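Deoxycytidylate deaminase (Cyanophage S-TIM5, PDB 4P9E) probably deaminates dCMP to dUMP with the help of a zinc ion. Local coordinates at residues A[28-36]-A[84-95]; A[95-103]-A[122-130]. All coordinates share one frame; numbering follows the deposited sequence.

Contact 1 joins two antiparallel strands near the middle of the chain, whereas contact 2 lies further out, with two short helical segments running nearly parallel at the side of the zinc site. H95 belongs to both ranges: strand 90-93 leads through it into the turn and helix 99-107 that carry the two cysteine ligands, so the two contacts follow one another along the chain. Backbone hydrogen bonds dominate contact 1, which adds a lysine grip at one end and a histidine at the other. No hydrogen bond crosses contact 2, where a glycine, two serines and apolar side chains pack together. Both reach the second subunit, and their centres are about 13 Å apart.

Contact 1 of 2, residues A[28-36]-A[84-95]; sequences MKVGAIVVK and ESIDGSELFCTH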
ATOM      1  N   MET A  28      31.707  11.146  12.143  1.00 79.03           N
ATOM      2  CA  MET A  28      30.525  11.972  11.977  1.00 66.49           C
ATOM      3  C   MET A  28      29.290  11.209  12.387  1.00 61.60           C
ATOM      4  O   MET A  28      29.101  10.079  11.956  1.00 61.74           O
ATOM      5  CB  MET A  28      30.387  12.353  10.519  1.00 57.17           C
ATOM      6  CG  MET A  28      29.797  13.704  10.290  1.00 52.71           C
ATOM      7  SD  MET A  28      29.992  14.060   8.548  1.00 69.29           S
ATOM      8  CE  MET A  28      30.328  15.826   8.594  1.00 88.69           C
ATOM      9  N   LYS A  29      28.465  11.824  13.229  1.00 52.89           N
ATOM     10  CA  LYS A  29      27.131  11.307  13.522  1.00 50.43           C
ATOM     11  C   LYS A  29      26.040  12.076  12.744  1.00 43.72           C
ATOM     12  O   LYS A  29      25.898  13.289  12.877  1.00 46.10           O
ATOM     13  CB  LYS A  29      26.855  11.343  15.021  1.00 48.59           C
ATOM     14  CG  LYS A  29      27.868  10.589  15.846  1.00 55.44           C
ATOM     15  CD  LYS A  29      27.280  10.160  17.191  1.00 54.27           C
ATOM     16  CE  LYS A  29      28.363   9.628  18.123  1.00 67.84           C
ATOM     17  NZ  LYS A  29      29.286   8.685  17.417  1.00 72.83           N
ATOM     18  N   VAL A  30      25.284  11.355  11.922  1.00 49.29           N
ATOM     19  CA  VAL A  30      24.265  11.950  11.059  1.00 42.92           C
ATOM     20  C   VAL A  30      22.901  11.312  11.310  1.00 41.59           C
ATOM     21  O   VAL A  30      22.792  10.098  11.529  1.00 39.34           O
ATOM     22  CB  VAL A  30      24.625  11.751   9.570  1.00 41.68           C
ATOM     23  CG1 VAL A  30      23.752  12.621   8.670  1.00 37.98           C
ATOM     24  CG2 VAL A  30      26.096  12.056   9.340  1.00 42.23           C
ATOM     25  N   GLY A  31      21.860  12.128  11.286  1.00 37.47           N
ATOM     26  CA  GLY A  31      20.511  11.615  11.387  1.00 33.18           C
ATOM     27  C   GLY A  31      19.701  12.115  10.220  1.00 34.85           C
ATOM     28  O   GLY A  31      19.955  13.194   9.712  1.00 37.40           O
ATOM     29  N   ALA A  32      18.733  11.324   9.778  1.00 38.29           N
ATOM     30  CA  ALA A  32      17.795  11.775   8.748  1.00 37.46           C
ATOM     31  C   ALA A  32      16.363  11.367   9.101  1.00 37.70           C
ATOM     32  O   ALA A  32      16.144  10.405   9.823  1.00 34.31           O
ATOM     33  CB  ALA A  32      18.195  11.254   7.359  1.00 31.92           C
ATOM     34  N   ILE A  33      15.404  12.132   8.589  1.00 41.73           N
ATOM     35  CA  ILE A  33      13.977  11.961   8.854  1.00 38.67           C
ATOM     36  C   ILE A  33      13.227  12.237   7.557  1.00 40.25           C
ATOM     37  O   ILE A  33      13.438  13.273   6.941  1.00 38.47           O
ATOM     38  CB  ILE A  33      13.503  12.971   9.916  1.00 40.07           C
ATOM     39  CG1 ILE A  33      13.906  12.497  11.298  1.00 44.72           C
ATOM     40  CG2 ILE A  33      12.019  13.117   9.916  1.00 40.02           C
ATOM     41  CD1 ILE A  33      13.188  11.258  11.719  1.00 42.80           C
ATOM     42  N   VAL A  34      12.375  11.306   7.129  1.00 33.33           N
ATOM     43  CA  VAL A  34      11.491  11.562   5.994  1.00 32.20           C
ATOM     44  C   VAL A  34      10.116  12.036   6.465  1.00 32.20           C
ATOM     45  O   VAL A  34       9.500  11.439   7.345  1.00 33.12           O
ATOM     46  CB  VAL A  34      11.389  10.354   5.025  1.00 29.55           C
ATOM     47  CG1 VAL A  34      10.325  10.604   3.967  1.00 27.06           C
ATOM     48  CG2 VAL A  34      12.733  10.119   4.344  1.00 26.53           C
ATOM     49  N   VAL A  35       9.651  13.144   5.900  1.00 28.03           N
ATOM     50  CA  VAL A  35       8.343  13.674   6.257  1.00 26.61           C
ATOM     51  C   VAL A  35       7.482  13.863   5.020  1.00 30.00           C
ATOM     52  O   VAL A  35       7.944  14.353   3.999  1.00 31.30           O
ATOM     53  CB  VAL A  35       8.452  15.000   7.036  1.00 28.76           C
ATOM     54  CG1 VAL A  35       7.070  15.499   7.423  1.00 27.34           C
ATOM     55  CG2 VAL A  35       9.320  14.814   8.273  1.00 22.66           C
ATOM     56  N   LYS A  36       6.228  13.451   5.111  1.00 36.57           N
ATOM     57  CA  LYS A  36       5.284  13.639   4.020  1.00 33.17           C
ATOM     58  C   LYS A  36       3.877  13.749   4.585  1.00 34.97           C
ATOM     59  O   LYS A  36       3.502  13.012   5.506  1.00 32.72           O
ATOM     60  CB  LYS A  36       5.392  12.475   3.047  1.00 33.72           C
ATOM     61  CG  LYS A  36       4.581  12.603   1.799  1.00 39.12           C
ATOM     62  CD  LYS A  36       4.884  11.434   0.906  1.00 41.35           C
ATOM     63  CE  LYS A  36       3.940  11.352  -0.274  1.00 43.48           C
ATOM     64  NZ  LYS A  36       4.044  10.023  -0.961  1.00 45.55           N
ATOM     65  N   GLU A  84       4.595   3.109   1.671  1.00 36.68           N
ATOM     66  CA  GLU A  84       4.305   4.503   1.435  1.00 38.30           C
ATOM     67  C   GLU A  84       5.391   5.065   0.532  1.00 38.06           C
ATOM     68  O   GLU A  84       6.569   4.815   0.742  1.00 42.92           O
ATOM     69  CB  GLU A  84       4.256   5.211   2.797  1.00 42.87           C
ATOM     70  CG  GLU A  84       3.853   6.652   2.774  1.00 43.79           C
ATOM     71  CD  GLU A  84       2.426   6.854   2.325  1.00 50.84           C
ATOM     72  OE1 GLU A  84       1.506   6.447   3.075  1.00 50.72           O
ATOM     73  OE2 GLU A  84       2.226   7.423   1.226  1.00 56.31           O
ATOM     74  N   SER A  85       4.998   5.807  -0.490  1.00 38.10           N
ATOM     75  CA  SER A  85       5.962   6.326  -1.458  1.00 37.18           C
ATOM     76  C   SER A  85       6.850   7.437  -0.892  1.00 38.52           C
ATOM     77  O   SER A  85       6.420   8.223  -0.051  1.00 41.39           O
ATOM     78  CB  SER A  85       5.255   6.829  -2.710  1.00 33.09           C
ATOM     79  OG  SER A  85       6.187   7.405  -3.597  1.00 37.02           O
ATOM     80  N   ILE A  86       8.090   7.503  -1.367  1.00 33.16           N
ATOM     81  CA  ILE A  86       9.009   8.542  -0.933  1.00 31.92           C
ATOM     82  C   ILE A  86       8.822   9.813  -1.780  1.00 32.87           C
ATOM     83  O   ILE A  86       9.240  10.906  -1.393  1.00 30.56           O
ATOM     84  CB  ILE A  86      10.476   8.049  -0.966  1.00 28.79           C
ATOM     85  CG1 ILE A  86      11.370   8.979  -0.141  1.00 27.21           C
ATOM     86  CG2 ILE A  86      10.983   7.909  -2.385  1.00 26.03           C
ATOM     87  CD1 ILE A  86      12.812   8.590  -0.132  1.00 25.00           C
ATOM     88  N   ASP A  87       8.166   9.650  -2.926  1.00 39.23           N
ATOM     89  CA  ASP A  87       7.918  10.740  -3.857  1.00 40.42           C
ATOM     90  C   ASP A  87       7.080  11.849  -3.220  1.00 42.77           C
ATOM     91  O   ASP A  87       6.025  11.580  -2.652  1.00 41.42           O
ATOM     92  CB  ASP A  87       7.183  10.192  -5.073  1.00 47.23           C
ATOM     93  CG  ASP A  87       7.371  11.045  -6.321  1.00 56.90           C
ATOM     94  OD1 ASP A  87       8.114  12.047  -6.269  1.00 57.17           O
ATOM     95  OD2 ASP A  87       6.784  10.703  -7.367  1.00 59.65           O
ATOM     96  N   GLY A  88       7.560  13.091  -3.307  1.00 35.21           N
ATOM     97  CA  GLY A  88       6.855  14.235  -2.759  1.00 32.01           C
ATOM     98  C   GLY A  88       7.111  14.493  -1.286  1.00 35.45           C
ATOM     99  O   GLY A  88       6.586  15.434  -0.707  1.00 39.07           O
ATOM    100  N   SER A  89       7.925  13.655  -0.671  1.00 33.94           N
ATOM    101  CA  SER A  89       8.278  13.850   0.721  1.00 37.81           C
ATOM    102  C   SER A  89       9.391  14.876   0.862  1.00 34.53           C
ATOM    103  O   SER A  89       9.931  15.370  -0.133  1.00 35.56           O
ATOM    104  CB  SER A  89       8.755  12.539   1.327  1.00 36.94           C
ATOM    105  OG  SER A  89      10.013  12.188   0.782  1.00 31.90           O
ATOM    106  N   GLU A  90       9.730  15.177   2.108  1.00 33.17           N
ATOM    107  CA  GLU A  90      10.867  16.032   2.415  1.00 37.75           C
ATOM    108  C   GLU A  90      11.842  15.336   3.337  1.00 35.82           C
ATOM    109  O   GLU A  90      11.457  14.556   4.199  1.00 33.81           O
ATOM    110  CB  GLU A  90      10.397  17.304   3.078  1.00 36.22           C
ATOM    111  CG  GLU A  90       9.044  17.735   2.580  1.00 52.64           C
ATOM    112  CD  GLU A  90       8.813  19.196   2.779  1.00 49.65           C
ATOM    113  OE1 GLU A  90       8.360  19.583   3.875  1.00 55.04           O
ATOM    114  OE2 GLU A  90       9.107  19.949   1.837  1.00 44.90           O
ATOM    115  N   LEU A  91      13.113  15.635   3.153  1.00 34.85           N
ATOM    116  CA  LEU A  91      14.147  15.051   3.969  1.00 30.33           C
ATOM    117  C   LEU A  91      14.693  16.066   4.977  1.00 35.28           C
ATOM    118  O   LEU A  91      15.176  17.118   4.578  1.00 36.68           O
ATOM    119  CB  LEU A  91      15.262  14.614   3.044  1.00 29.65           C
ATOM    120  CG  LEU A  91      16.401  13.871   3.713  1.00 39.01           C
ATOM    121  CD1 LEU A  91      15.857  12.617   4.382  1.00 36.00           C
ATOM    122  CD2 LEU A  91      17.428  13.542   2.659  1.00 37.09           C
ATOM    123  N   PHE A  92      14.605  15.772   6.274  1.00 31.64           N
ATOM    124  CA  PHE A  92      15.351  16.550   7.266  1.00 32.00           C
ATOM    125  C   PHE A  92      16.601  15.790   7.654  1.00 32.96           C
ATOM    126  O   PHE A  92      16.533  14.715   8.226  1.00 31.16           O
ATOM    127  CB  PHE A  92      14.543  16.822   8.525  1.00 30.62           C
ATOM    128  CG  PHE A  92      13.406  17.751   8.316  1.00 36.26           C
ATOM    129  CD1 PHE A  92      13.496  19.070   8.715  1.00 37.71           C
ATOM    130  CD2 PHE A  92      12.241  17.319   7.708  1.00 32.15           C
ATOM    131  CE1 PHE A  92      12.438  19.927   8.514  1.00 36.78           C
ATOM    132  CE2 PHE A  92      11.195  18.182   7.509  1.00 32.21           C
ATOM    133  CZ  PHE A  92      11.293  19.479   7.909  1.00 33.08           C
ATOM    134  N   CYS A  93      17.756  16.353   7.348  1.00 36.86           N
ATOM    135  CA  CYS A  93      18.984  15.714   7.738  1.00 36.51           C
ATOM    136  C   CYS A  93      19.825  16.652   8.634  1.00 38.59           C
ATOM    137  O   CYS A  93      19.737  17.872   8.517  1.00 42.01           O
ATOM    138  CB  CYS A  93      19.736  15.262   6.482  1.00 39.48           C
ATOM    139  SG  CYS A  93      21.023  14.019   6.809  1.00 58.70           S
ATOM    140  N   THR A  94      20.602  16.093   9.553  1.00 25.68           N
ATOM    141  CA  THR A  94      21.548  16.906  10.312  1.00 30.16           C
ATOM    142  C   THR A  94      22.629  17.484   9.408  1.00 31.86           C
ATOM    143  O   THR A  94      23.134  18.564   9.656  1.00 32.00           O
ATOM    144  CB  THR A  94      22.236  16.121  11.452  1.00 28.05           C
ATOM    145  OG1 THR A  94      22.830  14.928  10.936  1.00 31.94           O
ATOM    146  CG2 THR A  94      21.245  15.758  12.537  1.00 29.55           C
ATOM    147  N   HIS A  95      22.976  16.766   8.351  1.00 29.29           N
ATOM    148  CA  HIS A  95      24.019  17.229   7.457  1.00 31.31           C
ATOM    149  C   HIS A  95      23.583  17.335   6.016  1.00 36.44           C
ATOM    150  O   HIS A  95      22.717  16.596   5.577  1.00 38.45           O
ATOM    151  CB  HIS A  95      25.234  16.325   7.547  1.00 36.71           C
ATOM    152  CG  HIS A  95      25.911  16.371   8.879  1.00 43.11           C
ATOM    153  ND1 HIS A  95      25.355  15.815  10.010  1.00 41.49           N
ATOM    154  CD2 HIS A  95      27.075  16.938   9.261  1.00 44.21           C
ATOM    155  CE1 HIS A  95      26.164  16.022  11.034  1.00 40.79           C
ATOM    156  NE2 HIS A  95      27.218  16.691  10.610  1.00 43.56           N
TER
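V35 sets its CG2 methyl obliquely against the ring of F92, 3.9 Å from F92 CD2, and the two lie with I33 and E90 on one face of the strand pair. The ring meets Y114 and Y12 as well, and V35 itself packs on Y12 of helix 6-20. On the other face, V34 sends its two methyls to different partners: CG1, anti to the backbone N (chi1 173°), meets the side chain of S89, while CG2 lies 4.0 Å from L91 CD1. A32 and C93 share that face, with the C93 side chain touching E72, the predicted proton donor. Strands 31-36 and 90-93 thus form an antiparallel pair inside the mixed sheet of the deaminase fold, with I33-F92 and V35-E90 as its hydrogen-bonded pairs; E90 N to V35 O measures 2.7 Å. Beyond C93 the chain turns a corner, and T94 OG1 takes the N-H of G31 at 3.0 Å while sharing a 2.8 Å hydrogen bond with H95 ND1, in the plane of the imidazole. That bond should limit rotation of the ring, which the poorly ordered M28 approaches obliquely, its SD 4.5 Å from the H95 centroid. At the opposite end K36, extended throughout, carries NZ to S85 O, just before the I86-S89 turn, donating from above the carbonyl plane (3.1 Å), and weakly to D87 O within the turn.

Contact 2 of 2, residues A[95-103]-A[122-130]; sequences HSPCPDCSK and TDGIDVLQQ. With ZN (zinc ion), chain B.
Close backbone packing brings G124 against the turn and helix start that carry C98 and C101: its CA makes a nearly straight CA-H...O contact with P97 O (3.5 Å, 169° at the hydrogen) and lies 3.2 Å from S102 OG. Apolar contacts flank the glycine. The I125 CD1 methyl meets P97 CD, the proline and isoleucine crossing at about a right angle, while L128 CD1 comes 3.7 Å from P97 CG. The same I125 methyl also rests against the hydroxyl of S96, a van der Waals contact of CD1 with OG. The polar bonds stay within 95-103. S102 OG donates to C98 O from above the carbonyl plane, and S102 N shares this acceptor, so two bonds grip the carbonyl beside the glycine. Zinc is held by C98 SG, C101 SG and a water, with H70 completing the site; the cysteines form the C-x-x-C element of this deaminase family. C98 is also the N-cap of helix 99-107, its SG accepting from C101 N at 3.4 Å. Helix 123-130 runs beside helix 99-107, the short segments 17° from parallel. L128 continues onto I105 and strand 134-137, P97 and C101 pack on E72 of helix 71-80, and F67 of the second subunit touches P99 and V127.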
ATOM      1  N   HIS A  95      22.976  16.766   8.351  1.00 29.29           N
ATOM      2  CA  HIS A  95      24.019  17.229   7.457  1.00 31.31           C
ATOM      3  C   HIS A  95      23.583  17.335   6.016  1.00 36.44           C
ATOM      4  O   HIS A  95      22.717  16.596   5.577  1.00 38.45           O
ATOM      5  CB  HIS A  95      25.234  16.325   7.547  1.00 36.71           C
ATOM      6  CG  HIS A  95      25.911  16.371   8.879  1.00 43.11           C
ATOM      7  ND1 HIS A  95      25.355  15.815  10.010  1.00 41.49           N
ATOM      8  CD2 HIS A  95      27.075  16.938   9.261  1.00 44.21           C
ATOM      9  CE1 HIS A  95      26.164  16.022  11.034  1.00 40.79           C
ATOM     10  NE2 HIS A  95      27.218  16.691  10.610  1.00 43.56           N
ATOM     11  N   SER A  96      24.174  18.297   5.312  1.00 41.94           N
ATOM     12  CA  SER A  96      24.154  18.361   3.861  1.00 42.43           C
ATOM     13  C   SER A  96      24.547  16.975   3.341  1.00 44.31           C
ATOM     14  O   SER A  96      25.425  16.340   3.913  1.00 51.28           O
ATOM     15  CB  SER A  96      25.131  19.460   3.398  1.00 46.48           C
ATOM     16  OG  SER A  96      25.815  19.148   2.189  1.00 58.27           O
ATOM     17  N   PRO A  97      23.855  16.467   2.303  1.00 45.27           N
ATOM     18  CA  PRO A  97      24.191  15.127   1.806  1.00 50.13           C
ATOM     19  C   PRO A  97      25.343  15.061   0.806  1.00 47.51           C
ATOM     20  O   PRO A  97      25.586  15.998   0.057  1.00 53.72           O
ATOM     21  CB  PRO A  97      22.892  14.655   1.146  1.00 40.05           C
ATOM     22  CG  PRO A  97      22.193  15.883   0.795  1.00 39.92           C
ATOM     23  CD  PRO A  97      22.525  16.890   1.846  1.00 44.14           C
ATOM     24  N   CYS A  98      26.035  13.929   0.813  1.00 48.03           N
ATOM     25  CA  CYS A  98      27.125  13.649  -0.117  1.00 53.79           C
ATOM     26  C   CYS A  98      26.582  13.535  -1.534  1.00 51.66           C
ATOM     27  O   CYS A  98      25.372  13.495  -1.722  1.00 50.29           O
ATOM     28  CB  CYS A  98      27.856  12.361   0.304  1.00 54.29           C
ATOM     29  SG  CYS A  98      27.030  10.795  -0.110  1.00 48.66           S
ATOM     30  N   PRO A  99      27.467  13.505  -2.546  1.00 56.31           N
ATOM     31  CA  PRO A  99      26.964  13.333  -3.911  1.00 52.98           C
ATOM     32  C   PRO A  99      26.195  12.024  -4.150  1.00 49.44           C
ATOM     33  O   PRO A  99      25.248  12.055  -4.930  1.00 47.72           O
ATOM     34  CB  PRO A  99      28.244  13.370  -4.755  1.00 53.65           C
ATOM     35  CG  PRO A  99      29.155  14.221  -3.980  1.00 55.80           C
ATOM     36  CD  PRO A  99      28.902  13.854  -2.550  1.00 56.99           C
ATOM     37  N   ASP A 100      26.581  10.923  -3.501  1.00 55.84           N
ATOM     38  CA  ASP A 100      25.925   9.627  -3.707  1.00 58.60           C
ATOM     39  C   ASP A 100      24.502   9.598  -3.136  1.00 57.05           C
ATOM     40  O   ASP A 100      23.601   8.964  -3.693  1.00 52.54           O
ATOM     41  CB  ASP A 100      26.742   8.482  -3.091  1.00 57.80           C
ATOM     42  CG  ASP A 100      28.194   8.448  -3.586  1.00 82.83           C
ATOM     43  OD1 ASP A 100      28.438   8.822  -4.767  1.00 79.72           O
ATOM     44  OD2 ASP A 100      29.086   8.050  -2.786  1.00 87.49           O
ATOM     45  N   CYS A 101      24.309  10.276  -2.015  1.00 47.57           N
ATOM     46  CA  CYS A 101      22.983  10.378  -1.460  1.00 43.56           C
ATOM     47  C   CYS A 101      22.155  11.351  -2.294  1.00 43.57           C
ATOM     48  O   CYS A 101      20.994  11.098  -2.591  1.00 40.72           O
ATOM     49  CB  CYS A 101      23.048  10.778   0.013  1.00 48.63           C
ATOM     50  SG  CYS A 101      23.800   9.494   1.069  1.00 50.37           S
ATOM     51  N   SER A 102      22.770  12.443  -2.717  1.00 44.66           N
ATOM     52  CA  SER A 102      22.094  13.413  -3.570  1.00 41.77           C
ATOM     53  C   SER A 102      21.463  12.852  -4.855  1.00 41.28           C
ATOM     54  O   SER A 102      20.324  13.182  -5.162  1.00 43.69           O
ATOM     55  CB  SER A 102      23.041  14.558  -3.900  1.00 50.69           C
ATOM     56  OG  SER A 102      23.349  15.276  -2.722  1.00 48.90           O
ATOM     57  N   LYS A 103      22.192  12.012  -5.590  1.00 37.68           N
ATOM     58  CA  LYS A 103      21.674  11.364  -6.796  1.00 36.78           C
ATOM     59  C   LYS A 103      20.374  10.644  -6.508  1.00 35.58           C
ATOM     60  O   LYS A 103      19.449  10.635  -7.327  1.00 31.72           O
ATOM     61  CB  LYS A 103      22.618  10.265  -7.286  1.00 45.13           C
ATOM     62  CG  LYS A 103      24.017  10.645  -7.645  1.00 54.15           C
ATOM     63  CD  LYS A 103      24.808   9.402  -8.114  1.00 56.38           C
ATOM     64  CE  LYS A 103      24.829   8.283  -7.087  1.00 46.59           C
ATOM     65  NZ  LYS A 103      25.971   7.356  -7.309  1.00 47.88           N
ATOM     66  N   THR A 122      29.861  19.970  -0.503  1.00 75.17           N
ATOM     67  CA  THR A 122      28.945  21.008  -0.961  1.00 73.15           C
ATOM     68  C   THR A 122      28.553  20.822  -2.424  1.00 75.53           C
ATOM     69  O   THR A 122      27.753  21.579  -2.960  1.00 77.17           O
ATOM     70  CB  THR A 122      29.530  22.410  -0.768  1.00 81.06           C
ATOM     71  OG1 THR A 122      28.540  23.258  -0.178  1.00 80.75           O
ATOM     72  CG2 THR A 122      29.951  22.996  -2.102  1.00 71.62           C
ATOM     73  N   ASP A 123      29.128  19.811  -3.059  1.00 74.09           N
ATOM     74  CA  ASP A 123      28.708  19.353  -4.372  1.00 73.75           C
ATOM     75  C   ASP A 123      27.317  18.729  -4.345  1.00 66.09           C
ATOM     76  O   ASP A 123      26.525  18.935  -5.257  1.00 70.71           O
ATOM     77  CB  ASP A 123      29.722  18.360  -4.937  1.00 75.84           C
ATOM     78  CG  ASP A 123      31.095  18.974  -5.128  1.00 88.88           C
ATOM     79  OD1 ASP A 123      31.185  20.211  -5.242  1.00 89.46           O
ATOM     80  OD2 ASP A 123      32.087  18.218  -5.165  1.00 89.28           O
ATOM     81  N   GLY A 124      27.024  17.957  -3.306  1.00 64.97           N
ATOM     82  CA  GLY A 124      25.729  17.323  -3.183  1.00 63.99           C
ATOM     83  C   GLY A 124      24.655  18.379  -3.312  1.00 60.67           C
ATOM     84  O   GLY A 124      23.667  18.209  -4.016  1.00 56.53           O
ATOM     85  N   ILE A 125      24.892  19.497  -2.643  1.00 60.67           N
ATOM     86  CA  ILE A 125      23.954  20.600  -2.575  1.00 56.85           C
ATOM     87  C   ILE A 125      23.599  21.229  -3.926  1.00 60.75           C
ATOM     88  O   ILE A 125      22.428  21.456  -4.219  1.00 50.82           O
ATOM     89  CB  ILE A 125      24.500  21.688  -1.646  1.00 63.22           C
ATOM     90  CG1 ILE A 125      24.755  21.101  -0.264  1.00 61.14           C
ATOM     91  CG2 ILE A 125      23.540  22.864  -1.569  1.00 49.94           C
ATOM     92  CD1 ILE A 125      23.504  20.584   0.380  1.00 56.42           C
ATOM     93  N   ASP A 126      24.599  21.526  -4.748  1.00 72.09           N
ATOM     94  CA  ASP A 126      24.306  22.194  -6.011  1.00 76.04           C
ATOM     95  C   ASP A 126      23.671  21.220  -7.004  1.00 77.61           C
ATOM     96  O   ASP A 126      22.821  21.597  -7.818  1.00 77.08           O
ATOM     97  CB  ASP A 126      25.540  22.911  -6.587  1.00 78.44           C
ATOM     98  CG  ASP A 126      26.515  21.963  -7.253  1.00 98.77           C
ATOM     99  OD1 ASP A 126      26.660  20.834  -6.745  1.00 96.65           O
ATOM    100  OD2 ASP A 126      27.135  22.344  -8.280  1.00 99.05           O
ATOM    101  N   VAL A 127      24.049  19.952  -6.911  1.00 59.92           N
ATOM    102  CA  VAL A 127      23.425  18.964  -7.767  1.00 59.04           C
ATOM    103  C   VAL A 127      21.950  18.772  -7.443  1.00 52.65           C
ATOM    104  O   VAL A 127      21.119  18.715  -8.349  1.00 55.56           O
ATOM    105  CB  VAL A 127      24.190  17.645  -7.760  1.00 66.84           C
ATOM    106  CG1 VAL A 127      23.233  16.469  -7.828  1.00 61.18           C
ATOM    107  CG2 VAL A 127      25.148  17.634  -8.945  1.00 67.24           C
ATOM    108  N   LEU A 128      21.623  18.695  -6.160  1.00 52.01           N
ATOM    109  CA  LEU A 128      20.229  18.634  -5.752  1.00 49.89           C
ATOM    110  C   LEU A 128      19.454  19.789  -6.393  1.00 53.52           C
ATOM    111  O   LEU A 128      18.304  19.631  -6.814  1.00 50.89           O
ATOM    112  CB  LEU A 128      20.108  18.694  -4.225  1.00 46.35           C
ATOM    113  CG  LEU A 128      20.501  17.490  -3.359  1.00 45.59           C
ATOM    114  CD1 LEU A 128      20.841  17.939  -1.960  1.00 44.16           C
ATOM    115  CD2 LEU A 128      19.395  16.457  -3.281  1.00 44.30           C
ATOM    116  N   GLN A 129      20.100  20.946  -6.490  1.00 55.71           N
ATOM    117  CA  GLN A 129      19.416  22.127  -6.996  1.00 57.53           C
ATOM    118  C   GLN A 129      19.310  22.103  -8.507  1.00 56.63           C
ATOM    119  O   GLN A 129      18.266  22.456  -9.074  1.00 54.42           O
ATOM    120  CB  GLN A 129      20.076  23.400  -6.479  1.00 61.37           C
ATOM    121  CG  GLN A 129      19.633  23.704  -5.051  1.00 65.14           C
ATOM    122  CD  GLN A 129      20.122  25.041  -4.527  1.00 64.11           C
ATOM    123  OE1 GLN A 129      19.345  25.813  -3.953  1.00 64.51           O
ATOM    124  NE2 GLN A 129      21.413  25.317  -4.702  1.00 58.40           N
ATOM    125  N   GLN A 130      20.387  21.657  -9.145  1.00 61.35           N
ATOM    126  CA  GLN A 130      20.387  21.393 -10.578  1.00 63.78           C
ATOM    127  C   GLN A 130      19.208  20.512 -10.930  1.00 67.48           C
ATOM    128  O   GLN A 130      18.489  20.772 -11.897  1.00 71.87           O
ATOM    129  CB  GLN A 130      21.663  20.666 -10.995  1.00 67.78           C
ATOM    130  CG  GLN A 130      22.923  21.510 -11.039  1.00 74.00           C
ATOM    131  CD  GLN A 130      24.105  20.717 -11.582  1.00 90.32           C
ATOM    132  OE1 GLN A 130      23.940  19.854 -12.449  1.00 90.24           O
ATOM    133  NE2 GLN A 130      25.301  20.994 -11.059  1.00 87.18           N
TER
HETATM  134 ZN    ZN B 201      25.819  10.415   1.665  1.00 54.55          ZN
HETATM  135  O   HOH W   1      25.330  12.126   3.346  1.00 61.98           O